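Local coordinates for PA1221 (Pseudomonas aeruginosa, PDB 4DG9), which combines an AMP-binding domain of the ANL superfamily with a phosphopantetheine-bearing carrier domain in a single chain, at residues E330-I335 against R411-G416; D358-I363 against G401-Y406. One frame throughout, in Å; residues are numbered along the deposited sequence.

Contact 1: residues E330-I335 against R411-G416; sequences EDDIPI and RLRFIG. With DG9 (5'-({[(2R,3R)-3-amino-2-{[2-({N-[(2R)-2-hydroxy-3,3-dimethyl-4-{[oxido(oxo)phosphonio]oxy}butanoyl]-beta-alanyl}amino)ethyl]sulfanyl}-4-methylpentyl]sulfonyl}amino)-5'-deoxyadenosine), chain B.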
ATOM      1  N   GLU A 330     -15.951  -2.366 -20.903  1.00 43.08           N
ATOM      2  CA  GLU A 330     -14.947  -3.416 -21.036  1.00 43.07           C
ATOM      3  C   GLU A 330     -15.054  -4.401 -19.886  1.00 39.19           C
ATOM      4  O   GLU A 330     -15.613  -4.078 -18.832  1.00 38.24           O
ATOM      5  CB  GLU A 330     -13.530  -2.826 -21.089  1.00 51.81           C
ATOM      6  CG  GLU A 330     -13.232  -1.980 -22.330  1.00 61.90           C
ATOM      7  CD  GLU A 330     -13.219  -2.785 -23.627  1.00 60.35           C
ATOM      8  OE1 GLU A 330     -13.076  -4.032 -23.577  1.00 53.02           O
ATOM      9  OE2 GLU A 330     -13.357  -2.158 -24.700  1.00 61.30           O
ATOM     10  N   ASP A 331     -14.516  -5.596 -20.086  1.00 35.71           N
ATOM     11  CA  ASP A 331     -14.387  -6.559 -18.993  1.00 47.78           C
ATOM     12  C   ASP A 331     -13.298  -6.165 -17.993  1.00 42.38           C
ATOM     13  O   ASP A 331     -13.257  -6.683 -16.879  1.00 45.06           O
ATOM     14  CB  ASP A 331     -14.093  -7.960 -19.532  1.00 59.29           C
ATOM     15  CG  ASP A 331     -15.218  -8.504 -20.387  1.00 69.16           C
ATOM     16  OD1 ASP A 331     -16.251  -8.920 -19.816  1.00 66.76           O
ATOM     17  OD2 ASP A 331     -15.065  -8.520 -21.629  1.00 75.97           O
ATOM     18  N   ASP A 332     -12.402  -5.274 -18.402  1.00 37.12           N
ATOM     19  CA  ASP A 332     -11.316  -4.819 -17.539  1.00 32.64           C
ATOM     20  C   ASP A 332     -10.935  -3.408 -17.930  1.00 34.50           C
ATOM     21  O   ASP A 332     -11.013  -3.056 -19.105  1.00 42.74           O
ATOM     22  CB  ASP A 332     -10.091  -5.734 -17.663  1.00 25.54           C
ATOM     23  CG  ASP A 332      -9.473  -5.718 -19.073  1.00 51.67           C
ATOM     24  OD1 ASP A 332      -9.938  -6.500 -19.934  1.00 64.12           O
ATOM     25  OD2 ASP A 332      -8.514  -4.946 -19.324  1.00 47.24           O
ATOM     26  N   ILE A 333     -10.527  -2.608 -16.949  1.00 28.70           N
ATOM     27  CA  ILE A 333     -10.051  -1.260 -17.216  1.00 30.31           C
ATOM     28  C   ILE A 333      -8.605  -1.360 -17.683  1.00 35.22           C
ATOM     29  O   ILE A 333      -7.794  -2.046 -17.057  1.00 34.54           O
ATOM     30  CB  ILE A 333     -10.090  -0.361 -15.950  1.00 26.34           C
ATOM     31  CG1 ILE A 333     -11.471  -0.360 -15.313  1.00 16.43           C
ATOM     32  CG2 ILE A 333      -9.663   1.059 -16.288  1.00 31.13           C
ATOM     33  CD1 ILE A 333     -12.596  -0.100 -16.292  1.00 31.35           C
ATOM     34  N   PRO A 334      -8.271  -0.683 -18.792  1.00 39.64           N
ATOM     35  CA  PRO A 334      -6.893  -0.776 -19.284  1.00 32.82           C
ATOM     36  C   PRO A 334      -5.933  -0.266 -18.226  1.00 35.34           C
ATOM     37  O   PRO A 334      -6.328   0.597 -17.444  1.00 34.04           O
ATOM     38  CB  PRO A 334      -6.887   0.174 -20.485  1.00 26.29           C
ATOM     39  CG  PRO A 334      -8.312   0.245 -20.920  1.00 30.75           C
ATOM     40  CD  PRO A 334      -9.113   0.168 -19.652  1.00 34.26           C
ATOM     41  N   ILE A 335      -4.709  -0.786 -18.185  1.00 30.95           N
ATOM     42  CA  ILE A 335      -3.686  -0.151 -17.370  1.00 24.30           C
ATOM     43  C   ILE A 335      -2.909   0.886 -18.192  1.00 27.56           C
ATOM     44  O   ILE A 335      -2.006   1.558 -17.689  1.00 24.97           O
ATOM     45  CB  ILE A 335      -2.756  -1.161 -16.677  1.00 29.43           C
ATOM     46  CG1 ILE A 335      -1.941  -1.950 -17.691  1.00 33.55           C
ATOM     47  CG2 ILE A 335      -3.553  -2.099 -15.802  1.00 19.56           C
ATOM     48  CD1 ILE A 335      -0.931  -2.839 -17.043  1.00 28.12           C
ATOM     49  N   ARG A 411      -3.160   0.214 -25.892  1.00 36.71           N
ATOM     50  CA  ARG A 411      -3.167   0.336 -24.438  1.00 33.56           C
ATOM     51  C   ARG A 411      -3.011  -1.045 -23.841  1.00 28.62           C
ATOM     52  O   ARG A 411      -3.551  -2.022 -24.364  1.00 38.18           O
ATOM     53  CB  ARG A 411      -4.475   0.959 -23.944  1.00 29.37           C
ATOM     54  CG  ARG A 411      -4.864   2.245 -24.635  1.00 27.46           C
ATOM     55  CD  ARG A 411      -6.283   2.646 -24.260  1.00 20.68           C
ATOM     56  NE  ARG A 411      -7.213   1.546 -24.482  1.00 30.94           N
ATOM     57  CZ  ARG A 411      -8.514   1.607 -24.240  1.00 36.39           C
ATOM     58  NH1 ARG A 411      -9.050   2.719 -23.761  1.00 32.63           N
ATOM     59  NH2 ARG A 411      -9.280   0.550 -24.472  1.00 45.82           N
ATOM     60  N   LEU A 412      -2.275  -1.126 -22.740  1.00 28.63           N
ATOM     61  CA  LEU A 412      -2.039  -2.399 -22.069  1.00 21.68           C
ATOM     62  C   LEU A 412      -3.232  -2.865 -21.252  1.00 17.17           C
ATOM     63  O   LEU A 412      -3.936  -2.074 -20.623  1.00 28.57           O
ATOM     64  CB  LEU A 412      -0.793  -2.322 -21.194  1.00 26.43           C
ATOM     65  CG  LEU A 412       0.495  -2.350 -22.006  1.00 29.51           C
ATOM     66  CD1 LEU A 412       1.673  -1.800 -21.203  1.00 26.11           C
ATOM     67  CD2 LEU A 412       0.762  -3.763 -22.508  1.00 21.75           C
ATOM     68  N   ARG A 413      -3.430  -4.171 -21.256  1.00 17.50           N
ATOM     69  CA  ARG A 413      -4.572  -4.796 -20.617  1.00 26.46           C
ATOM     70  C   ARG A 413      -4.027  -5.903 -19.733  1.00 32.38           C
ATOM     71  O   ARG A 413      -3.398  -6.846 -20.209  1.00 35.78           O
ATOM     72  CB  ARG A 413      -5.491  -5.374 -21.691  1.00 30.10           C
ATOM     73  CG  ARG A 413      -5.753  -4.386 -22.816  1.00 37.37           C
ATOM     74  CD  ARG A 413      -6.628  -3.255 -22.329  1.00 37.46           C
ATOM     75  NE  ARG A 413      -7.953  -3.774 -22.022  1.00 43.12           N
ATOM     76  CZ  ARG A 413      -9.024  -3.557 -22.774  1.00 39.95           C
ATOM     77  NH1 ARG A 413      -8.925  -2.796 -23.860  1.00 36.38           N
ATOM     78  NH2 ARG A 413     -10.194  -4.078 -22.425  1.00 24.32           N
ATOM     79  N   PHE A 414      -4.251  -5.775 -18.437  1.00 30.21           N
ATOM     80  CA  PHE A 414      -3.596  -6.645 -17.480  1.00 33.83           C
ATOM     81  C   PHE A 414      -4.222  -8.020 -17.514  1.00 34.82           C
ATOM     82  O   PHE A 414      -5.444  -8.145 -17.439  1.00 37.57           O
ATOM     83  CB  PHE A 414      -3.693  -6.055 -16.065  1.00 32.47           C
ATOM     84  CG  PHE A 414      -2.925  -6.827 -15.045  1.00 18.04           C
ATOM     85  CD1 PHE A 414      -1.580  -6.558 -14.825  1.00 15.43           C
ATOM     86  CD2 PHE A 414      -3.535  -7.836 -14.321  1.00 24.95           C
ATOM     87  CE1 PHE A 414      -0.858  -7.285 -13.891  1.00 22.11           C
ATOM     88  CE2 PHE A 414      -2.820  -8.570 -13.382  1.00 29.83           C
ATOM     89  CZ  PHE A 414      -1.481  -8.288 -13.165  1.00 26.11           C
ATOM     90  N   ILE A 415      -3.393  -9.053 -17.630  1.00 33.33           N
ATOM     91  CA  ILE A 415      -3.893 -10.426 -17.548  1.00 30.37           C
ATOM     92  C   ILE A 415      -3.670 -11.024 -16.164  1.00 32.81           C
ATOM     93  O   ILE A 415      -4.630 -11.407 -15.493  1.00 39.20           O
ATOM     94  CB  ILE A 415      -3.318 -11.364 -18.634  1.00 31.90           C
ATOM     95  CG1 ILE A 415      -3.787 -10.932 -20.027  1.00 24.23           C
ATOM     96  CG2 ILE A 415      -3.777 -12.790 -18.378  1.00 25.94           C
ATOM     97  CD1 ILE A 415      -2.704 -10.997 -21.067  1.00 27.23           C
ATOM     98  N   GLY A 416      -2.414 -11.138 -15.739  1.00 31.41           N
ATOM     99  CA  GLY A 416      -2.166 -11.731 -14.434  1.00 27.35           C
ATOM    100  C   GLY A 416      -0.788 -12.321 -14.275  1.00 27.35           C
ATOM    101  O   GLY A 416       0.110 -11.917 -14.989  1.00 26.08           O
TER
HETATM  102  C   DG9 B 701       2.354  -1.013  -5.285  1.00 28.22           C
HETATM  103  N   DG9 B 701       2.268  -4.351  -6.364  1.00 30.80           N
HETATM  104  S   DG9 B 701       3.310  -3.662  -5.374  1.00 23.44           S
HETATM  105  C1  DG9 B 701       3.406  -2.042  -5.729  1.00 17.89           C
HETATM  106  N1  DG9 B 701      -4.115  -3.514 -12.127  1.00 14.69           N
HETATM  107  O1  DG9 B 701       3.178  -6.094 -10.440  1.00 17.97           O
HETATM  108  C2  DG9 B 701      -3.817  -4.814 -11.959  1.00 25.87           C
HETATM  109  N2  DG9 B 701       3.220   0.766  -6.744  1.00 19.90           N
HETATM  110  O2  DG9 B 701       0.902  -7.598 -10.209  1.00 23.65           O
HETATM  111  C3  DG9 B 701       2.600  -4.335  -7.775  1.00 30.81           C
HETATM  112  N3  DG9 B 701      -2.787  -5.224 -11.207  1.00 20.79           N
HETATM  113  O3  DG9 B 701      -6.253  -4.711   5.319  1.00 37.76           O
HETATM  114  C4  DG9 B 701      -2.005  -4.317 -10.568  1.00 30.29           C
HETATM  115  C5  DG9 B 701      -2.284  -2.969 -10.718  1.00 28.23           C
HETATM  116  C6  DG9 B 701      -3.364  -2.575 -11.515  1.00 27.44           C
HETATM  117  N6  DG9 B 701      -3.678  -1.267 -11.694  1.00 20.82           N
HETATM  118  N7  DG9 B 701      -1.355  -2.304  -9.996  1.00 29.24           N
HETATM  119  C8  DG9 B 701      -0.527  -3.205  -9.416  1.00 19.54           C
HETATM  120  N9  DG9 B 701      -0.932  -4.430  -9.762  1.00 29.11           N
HETATM  121  CA  DG9 B 701       2.069  -0.168  -6.539  1.00 26.74           C
HETATM  122  CB  DG9 B 701       0.758   0.617  -6.612  1.00 28.07           C
HETATM  123  C1' DG9 B 701      -0.288  -5.700  -9.337  1.00 33.19           C
HETATM  124  S1P DG9 B 701       0.909  -1.649  -4.475  1.00 26.41           S
HETATM  125  C2' DG9 B 701       0.718  -6.178 -10.378  1.00 31.75           C
HETATM  126  P2A DG9 B 701      -6.620  -3.801   6.488  1.00 34.69           P
HETATM  127  C2P DG9 B 701       0.447  -0.347  -3.368  1.00 56.26           C
HETATM  128  O2P DG9 B 701       3.007  -3.967  -4.010  1.00 11.10           O
HETATM  129  C3' DG9 B 701       1.982  -5.434  -9.997  1.00 24.00           C
HETATM  130  C3P DG9 B 701       0.991  -0.502  -1.950  1.00 34.53           C
HETATM  131  O3P DG9 B 701       4.598  -4.186  -5.716  1.00 31.39           O
HETATM  132  C4' DG9 B 701       1.869  -5.460  -8.480  1.00 25.72           C
HETATM  133  O4' DG9 B 701       0.468  -5.433  -8.159  1.00 33.97           O
HETATM  134  O4A DG9 B 701      -5.826  -3.918   7.773  1.00 45.02           O
HETATM  135  N4P DG9 B 701       0.026  -1.160  -1.092  1.00 31.97           N
HETATM  136  C5P DG9 B 701      -0.558  -0.575  -0.051  1.00 25.39           C
HETATM  137  O5P DG9 B 701      -0.390   0.592   0.261  1.00 22.51           O
HETATM  138  O6A DG9 B 701      -6.545  -2.258   6.016  1.00 32.97           O
HETATM  139  C6P DG9 B 701      -1.477  -1.451   0.763  1.00 30.59           C
HETATM  140  C7P DG9 B 701      -2.896  -0.914   0.646  1.00 31.78           C
HETATM  141  N8P DG9 B 701      -3.795  -1.513   1.611  1.00 27.93           N
HETATM  142  C9P DG9 B 701      -3.923  -1.022   2.841  1.00 24.25           C
HETATM  143  O9P DG9 B 701      -3.313  -0.040   3.223  1.00 18.92           O
HETATM  144  CAP DG9 B 701      -4.869  -1.733   3.770  1.00 30.45           C
HETATM  145  OAP DG9 B 701      -5.313  -2.952   3.179  1.00 35.59           O
HETATM  146  CBP DG9 B 701      -6.085  -0.880   4.133  1.00 30.16           C
HETATM  147  CCP DG9 B 701      -7.129  -1.762   4.818  1.00 28.25           C
HETATM  148  CDP DG9 B 701      -5.591   0.175   5.108  1.00 19.48           C
HETATM  149  CEP DG9 B 701      -6.685  -0.195   2.912  1.00 30.13           C
HETATM  150  CG1 DG9 B 701       0.830   1.989  -5.951  1.00 18.06           C
HETATM  151  CG2 DG9 B 701       0.363   0.781  -8.076  1.00 24.95           C
HETATM  152  O   HOH W   1      -6.475  -3.949 -17.856  1.00 38.41           O

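Contact 2: residues D358-I363 against G401-Y406; sequences DRAGEI and GDRARY. With DG9 (5'-({[(2R,3R)-3-amino-2-{[2-({N-[(2R)-2-hydroxy-3,3-dimethyl-4-{[oxido(oxo)phosphonio]oxy}butanoyl]-beta-alanyl}amino)ethyl]sulfanyl}-4-methylpentyl]sulfonyl}amino)-5'-deoxyadenosine), chain B.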
ATOM      1  N   ASP A 358      -3.884  -8.100 -28.986  1.00 49.21           N
ATOM      2  CA  ASP A 358      -4.403  -9.399 -28.552  1.00 53.15           C
ATOM      3  C   ASP A 358      -3.427 -10.579 -28.487  1.00 51.63           C
ATOM      4  O   ASP A 358      -3.823 -11.728 -28.686  1.00 51.95           O
ATOM      5  CB  ASP A 358      -5.655  -9.747 -29.350  1.00 49.44           C
ATOM      6  CG  ASP A 358      -6.655  -8.609 -29.352  1.00 58.76           C
ATOM      7  OD1 ASP A 358      -7.295  -8.385 -28.302  1.00 58.99           O
ATOM      8  OD2 ASP A 358      -6.783  -7.923 -30.390  1.00 62.31           O
ATOM      9  N   ARG A 359      -2.173 -10.300 -28.152  1.00 47.36           N
ATOM     10  CA  ARG A 359      -1.182 -11.358 -27.988  1.00 52.28           C
ATOM     11  C   ARG A 359      -0.453 -11.160 -26.664  1.00 48.96           C
ATOM     12  O   ARG A 359       0.205 -10.146 -26.462  1.00 39.67           O
ATOM     13  CB  ARG A 359      -0.200 -11.372 -29.165  1.00 55.75           C
ATOM     14  CG  ARG A 359       0.772 -12.553 -29.169  1.00 52.94           C
ATOM     15  CD  ARG A 359       1.569 -12.630 -30.486  1.00 53.64           C
ATOM     16  NE  ARG A 359       2.928 -13.136 -30.278  1.00 53.72           N
ATOM     17  CZ  ARG A 359       4.039 -12.538 -30.714  1.00 53.68           C
ATOM     18  NH1 ARG A 359       3.967 -11.402 -31.403  1.00 47.29           N
ATOM     19  NH2 ARG A 359       5.229 -13.078 -30.461  1.00 48.88           N
ATOM     20  N   ALA A 360      -0.580 -12.141 -25.772  1.00 49.41           N
ATOM     21  CA  ALA A 360      -0.124 -12.027 -24.388  1.00 38.43           C
ATOM     22  C   ALA A 360       1.377 -12.222 -24.203  1.00 45.04           C
ATOM     23  O   ALA A 360       1.981 -13.086 -24.826  1.00 44.67           O
ATOM     24  CB  ALA A 360      -0.876 -13.008 -23.513  1.00 25.51           C
ATOM     25  N   GLY A 361       1.962 -11.423 -23.312  1.00 47.82           N
ATOM     26  CA  GLY A 361       3.369 -11.545 -22.966  1.00 48.61           C
ATOM     27  C   GLY A 361       3.702 -10.923 -21.614  1.00 45.35           C
ATOM     28  O   GLY A 361       2.811 -10.519 -20.860  1.00 45.42           O
ATOM     29  N   GLU A 362       4.991 -10.840 -21.304  1.00 40.82           N
ATOM     30  CA  GLU A 362       5.432 -10.247 -20.042  1.00 39.38           C
ATOM     31  C   GLU A 362       5.748  -8.750 -20.138  1.00 31.81           C
ATOM     32  O   GLU A 362       6.357  -8.287 -21.113  1.00 24.10           O
ATOM     33  CB  GLU A 362       6.640 -10.997 -19.480  1.00 32.31           C
ATOM     34  CG  GLU A 362       7.189 -10.392 -18.190  1.00 48.96           C
ATOM     35  CD  GLU A 362       8.174 -11.316 -17.504  1.00 55.37           C
ATOM     36  OE1 GLU A 362       8.457 -12.391 -18.079  1.00 61.27           O
ATOM     37  OE2 GLU A 362       8.656 -10.978 -16.399  1.00 42.76           O
ATOM     38  N   ILE A 363       5.328  -7.996 -19.122  1.00 15.65           N
ATOM     39  CA  ILE A 363       5.680  -6.584 -19.048  1.00 25.31           C
ATOM     40  C   ILE A 363       7.114  -6.384 -18.545  1.00 28.33           C
ATOM     41  O   ILE A 363       7.523  -6.953 -17.529  1.00 27.55           O
ATOM     42  CB  ILE A 363       4.714  -5.782 -18.163  1.00 34.18           C
ATOM     43  CG1 ILE A 363       3.308  -5.766 -18.783  1.00 33.99           C
ATOM     44  CG2 ILE A 363       5.249  -4.368 -17.966  1.00 23.63           C
ATOM     45  CD1 ILE A 363       2.244  -5.081 -17.915  1.00 30.14           C
ATOM     46  N   GLY A 401       7.050  -9.758 -14.396  1.00 31.70           N
ATOM     47  CA  GLY A 401       6.397 -11.028 -14.132  1.00 30.83           C
ATOM     48  C   GLY A 401       4.898 -10.902 -14.312  1.00 28.50           C
ATOM     49  O   GLY A 401       4.150 -11.824 -13.994  1.00 33.66           O
ATOM     50  N   ASP A 402       4.472  -9.745 -14.814  1.00 18.64           N
ATOM     51  CA  ASP A 402       3.071  -9.484 -15.098  1.00 23.20           C
ATOM     52  C   ASP A 402       2.797  -9.770 -16.566  1.00 29.94           C
ATOM     53  O   ASP A 402       3.463  -9.233 -17.460  1.00 30.80           O
ATOM     54  CB  ASP A 402       2.719  -8.022 -14.797  1.00 29.51           C
ATOM     55  CG  ASP A 402       2.711  -7.705 -13.309  1.00 30.53           C
ATOM     56  OD1 ASP A 402       2.263  -8.557 -12.519  1.00 24.34           O
ATOM     57  OD2 ASP A 402       3.154  -6.594 -12.937  1.00 29.74           O
ATOM     58  N   ARG A 403       1.817 -10.628 -16.812  1.00 32.93           N
ATOM     59  CA  ARG A 403       1.360 -10.909 -18.163  1.00 37.21           C
ATOM     60  C   ARG A 403       0.273  -9.914 -18.543  1.00 32.99           C
ATOM     61  O   ARG A 403      -0.730  -9.765 -17.827  1.00 30.98           O
ATOM     62  CB  ARG A 403       0.814 -12.335 -18.283  1.00 39.86           C
ATOM     63  CG  ARG A 403       1.845 -13.426 -18.127  1.00 49.00           C
ATOM     64  CD  ARG A 403       1.298 -14.766 -18.600  1.00 61.94           C
ATOM     65  NE  ARG A 403       1.211 -14.869 -20.061  1.00 62.63           N
ATOM     66  CZ  ARG A 403       2.266 -14.873 -20.874  1.00 67.06           C
ATOM     67  NH1 ARG A 403       3.490 -14.746 -20.377  1.00 66.12           N
ATOM     68  NH2 ARG A 403       2.099 -14.982 -22.186  1.00 71.33           N
ATOM     69  N   ALA A 404       0.484  -9.242 -19.670  1.00 37.26           N
ATOM     70  CA  ALA A 404      -0.514  -8.349 -20.239  1.00 42.27           C
ATOM     71  C   ALA A 404      -0.627  -8.556 -21.755  1.00 42.32           C
ATOM     72  O   ALA A 404       0.043  -9.433 -22.325  1.00 38.52           O
ATOM     73  CB  ALA A 404      -0.183  -6.904 -19.899  1.00 38.65           C
ATOM     74  N   ARG A 405      -1.484  -7.758 -22.391  1.00 34.94           N
ATOM     75  CA  ARG A 405      -1.711  -7.831 -23.840  1.00 34.62           C
ATOM     76  C   ARG A 405      -2.080  -6.438 -24.339  1.00 31.56           C
ATOM     77  O   ARG A 405      -2.601  -5.628 -23.574  1.00 26.34           O
ATOM     78  CB  ARG A 405      -2.850  -8.815 -24.160  1.00 37.45           C
ATOM     79  CG  ARG A 405      -4.189  -8.135 -24.465  1.00 39.58           C
ATOM     80  CD  ARG A 405      -5.388  -9.026 -24.171  1.00 47.50           C
ATOM     81  NE  ARG A 405      -6.577  -8.272 -23.744  1.00 54.07           N
ATOM     82  CZ  ARG A 405      -7.271  -7.424 -24.513  1.00 49.45           C
ATOM     83  NH1 ARG A 405      -6.901  -7.180 -25.772  1.00 39.07           N
ATOM     84  NH2 ARG A 405      -8.336  -6.799 -24.013  1.00 41.56           N
ATOM     85  N   TYR A 406      -1.781  -6.133 -25.600  1.00 36.51           N
ATOM     86  CA  TYR A 406      -2.240  -4.866 -26.189  1.00 33.32           C
ATOM     87  C   TYR A 406      -3.665  -4.936 -26.725  1.00 35.54           C
ATOM     88  O   TYR A 406      -4.132  -5.994 -27.140  1.00 40.41           O
ATOM     89  CB  TYR A 406      -1.315  -4.397 -27.299  1.00 30.40           C
ATOM     90  CG  TYR A 406       0.059  -3.968 -26.846  1.00 33.09           C
ATOM     91  CD1 TYR A 406       0.245  -2.797 -26.113  1.00 38.20           C
ATOM     92  CD2 TYR A 406       1.179  -4.716 -27.185  1.00 35.76           C
ATOM     93  CE1 TYR A 406       1.520  -2.402 -25.710  1.00 39.91           C
ATOM     94  CE2 TYR A 406       2.447  -4.332 -26.793  1.00 38.28           C
ATOM     95  CZ  TYR A 406       2.617  -3.178 -26.063  1.00 39.76           C
ATOM     96  OH  TYR A 406       3.888  -2.814 -25.690  1.00 46.09           O
TER
HETATM   97  C   DG9 B 701       2.354  -1.013  -5.285  1.00 28.22           C
HETATM   98  N   DG9 B 701       2.268  -4.351  -6.364  1.00 30.80           N
HETATM   99  S   DG9 B 701       3.310  -3.662  -5.374  1.00 23.44           S
HETATM  100  C1  DG9 B 701       3.406  -2.042  -5.729  1.00 17.89           C
HETATM  101  N1  DG9 B 701      -4.115  -3.514 -12.127  1.00 14.69           N
HETATM  102  O1  DG9 B 701       3.178  -6.094 -10.440  1.00 17.97           O
HETATM  103  C2  DG9 B 701      -3.817  -4.814 -11.959  1.00 25.87           C
HETATM  104  N2  DG9 B 701       3.220   0.766  -6.744  1.00 19.90           N
HETATM  105  O2  DG9 B 701       0.902  -7.598 -10.209  1.00 23.65           O
HETATM  106  C3  DG9 B 701       2.600  -4.335  -7.775  1.00 30.81           C
HETATM  107  N3  DG9 B 701      -2.787  -5.224 -11.207  1.00 20.79           N
HETATM  108  O3  DG9 B 701      -6.253  -4.711   5.319  1.00 37.76           O
HETATM  109  C4  DG9 B 701      -2.005  -4.317 -10.568  1.00 30.29           C
HETATM  110  C5  DG9 B 701      -2.284  -2.969 -10.718  1.00 28.23           C
HETATM  111  C6  DG9 B 701      -3.364  -2.575 -11.515  1.00 27.44           C
HETATM  112  N6  DG9 B 701      -3.678  -1.267 -11.694  1.00 20.82           N
HETATM  113  N7  DG9 B 701      -1.355  -2.304  -9.996  1.00 29.24           N
HETATM  114  C8  DG9 B 701      -0.527  -3.205  -9.416  1.00 19.54           C
HETATM  115  N9  DG9 B 701      -0.932  -4.430  -9.762  1.00 29.11           N
HETATM  116  CA  DG9 B 701       2.069  -0.168  -6.539  1.00 26.74           C
HETATM  117  CB  DG9 B 701       0.758   0.617  -6.612  1.00 28.07           C
HETATM  118  C1' DG9 B 701      -0.288  -5.700  -9.337  1.00 33.19           C
HETATM  119  S1P DG9 B 701       0.909  -1.649  -4.475  1.00 26.41           S
HETATM  120  C2' DG9 B 701       0.718  -6.178 -10.378  1.00 31.75           C
HETATM  121  P2A DG9 B 701      -6.620  -3.801   6.488  1.00 34.69           P
HETATM  122  C2P DG9 B 701       0.447  -0.347  -3.368  1.00 56.26           C
HETATM  123  O2P DG9 B 701       3.007  -3.967  -4.010  1.00 11.10           O
HETATM  124  C3' DG9 B 701       1.982  -5.434  -9.997  1.00 24.00           C
HETATM  125  C3P DG9 B 701       0.991  -0.502  -1.950  1.00 34.53           C
HETATM  126  O3P DG9 B 701       4.598  -4.186  -5.716  1.00 31.39           O
HETATM  127  C4' DG9 B 701       1.869  -5.460  -8.480  1.00 25.72           C
HETATM  128  O4' DG9 B 701       0.468  -5.433  -8.159  1.00 33.97           O
HETATM  129  O4A DG9 B 701      -5.826  -3.918   7.773  1.00 45.02           O
HETATM  130  N4P DG9 B 701       0.026  -1.160  -1.092  1.00 31.97           N
HETATM  131  C5P DG9 B 701      -0.558  -0.575  -0.051  1.00 25.39           C
HETATM  132  O5P DG9 B 701      -0.390   0.592   0.261  1.00 22.51           O
HETATM  133  O6A DG9 B 701      -6.545  -2.258   6.016  1.00 32.97           O
HETATM  134  C6P DG9 B 701      -1.477  -1.451   0.763  1.00 30.59           C
HETATM  135  C7P DG9 B 701      -2.896  -0.914   0.646  1.00 31.78           C
HETATM  136  N8P DG9 B 701      -3.795  -1.513   1.611  1.00 27.93           N
HETATM  137  C9P DG9 B 701      -3.923  -1.022   2.841  1.00 24.25           C
HETATM  138  O9P DG9 B 701      -3.313  -0.040   3.223  1.00 18.92           O
HETATM  139  CAP DG9 B 701      -4.869  -1.733   3.770  1.00 30.45           C
HETATM  140  OAP DG9 B 701      -5.313  -2.952   3.179  1.00 35.59           O
HETATM  141  CBP DG9 B 701      -6.085  -0.880   4.133  1.00 30.16           C
HETATM  142  CCP DG9 B 701      -7.129  -1.762   4.818  1.00 28.25           C
HETATM  143  CDP DG9 B 701      -5.591   0.175   5.108  1.00 19.48           C
HETATM  144  CEP DG9 B 701      -6.685  -0.195   2.912  1.00 30.13           C
HETATM  145  CG1 DG9 B 701       0.830   1.989  -5.951  1.00 18.06           C
HETATM  146  CG2 DG9 B 701       0.363   0.781  -8.076  1.00 24.95           C
HETATM  147  O   HOH W   2      -0.386  -7.687 -27.512  1.00 27.27           O

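Contact 1: residues E330-I335 against R411-G416
Arg411 meets Pro334, and the two side chains run alongside each other in the same direction. Pro334 CG sits over the centre of one face of the Arg411 guanidinium, 3.6 Å from Arg411 CZ, while the polar edge of that group turns to salt bridges with Asp407 and Asp327. At Leu412 the backbone takes over: Ile335 N donates to Leu412 O at 2.9 Å, and Ile335 CG1 packs on Leu412 CB. Arg413 makes the salt bridges across this contact. Its CB leads away from 330-335, but bends at chi2 and chi3 (-70° and -67°) fold the chain back, so that Pro334 CG lies over one guanidinium face, toward the rim, and the carboxylates gather round the edge. Arg413 NE reaches Asp332 OD2 at 3.0 Å on the syn side of the carboxylate, and Arg413 NH2 bonds Glu330 OE1 at 3.1 Å, approaching from above that carboxylate's plane. A weak bond runs from Arg413 NH2 to Asp332 OD1, and Asp407 takes NH1, so acids meet the guanidinium at all three nitrogens, which fixes its rotation. A water then links Asp332 OD2 (2.7 Å) to Phe414 N (2.9 Å). Phe414 CG stands anti to the backbone N (chi1 -174°), which carries the ring toward DG9. Ile335 CG2 packs 4.0 Å from Phe414 CB, and Ile335 CD1 lies at the ring's edge. One face of the ring meets the adenine, DG9 N3 resting 3.7 Å above the plane of the Phe414 ring. Ile415 and Gly416 both pair with Arg403 in a classic beta bulge. The whole is a salt-bridge network beside one wall of the adenine pocket of an AMP-binding fold.

Contact 2: residues D358-I363 against G401-Y406
Gly361 and Ala404 form the antiparallel hydrogen-bonded pair here, each N donating to the other's O at 2.9 Å. Ile363 N continues the ladder to Asp402 O, while Glu362 and Arg403, a non-hydrogen-bonded pair, send their side chains to one face of the sheet. Glu362 is fully stretched, with CG anti to the backbone N (chi1 178°), and this takes OE2 to Gly401 N at 2.8 Å in a weak bond; OE1 is left to Arg399. Arg403 is bent instead: at chi3 (74°) the chain turns and lays its guanidinium over Gly361, whose backbone N lies over one face, with Ala360 CB 3.8 Å from Arg403 NH2. On the other face of the sheet Ile363 CD1 packs 3.6 Å from Ala404 CB. At the outer end Asp358 and Arg405 run side by side, their flat groups only 11° apart, and Asp358 OD1 makes a salt bridge with Arg405 NH1 at 2.8 Å. Asp358 N also donates to Tyr406 O, and a water bridges Arg359 O and Tyr406 N. Asp402 turns to the ligand instead, its OD1 accepting from DG9 O2 at 2.8 Å and its OD2 from DG9 O1, with Arg417 and Tyr309 as further partners. Strand 361-367 lies between strands 342-347 and 394-406, and strand 412-417 borders the latter on its far side.

Overall arrangement
The two contacts lie with their centres about 10 Å apart, on the same side of the chain's centre, and meet where strands 394-406 and 412-417 run antiparallel as neighbours in one sheet. Along the chain the order is 330-335, 358-363, 401-406 and 411-416, so the two segments of contact 2 both fall between those of contact 1. Strand 394-406 joins the two: it pairs with strand 361-367 on one side and with strand 412-417 on the other, which in turn packs against the loop 330-335. Both contacts touch DG9, contact 1 at its adenine and contact 2 at its ribose hydroxyls, so this corner of the sheet helps to frame the nucleoside part of the ligand.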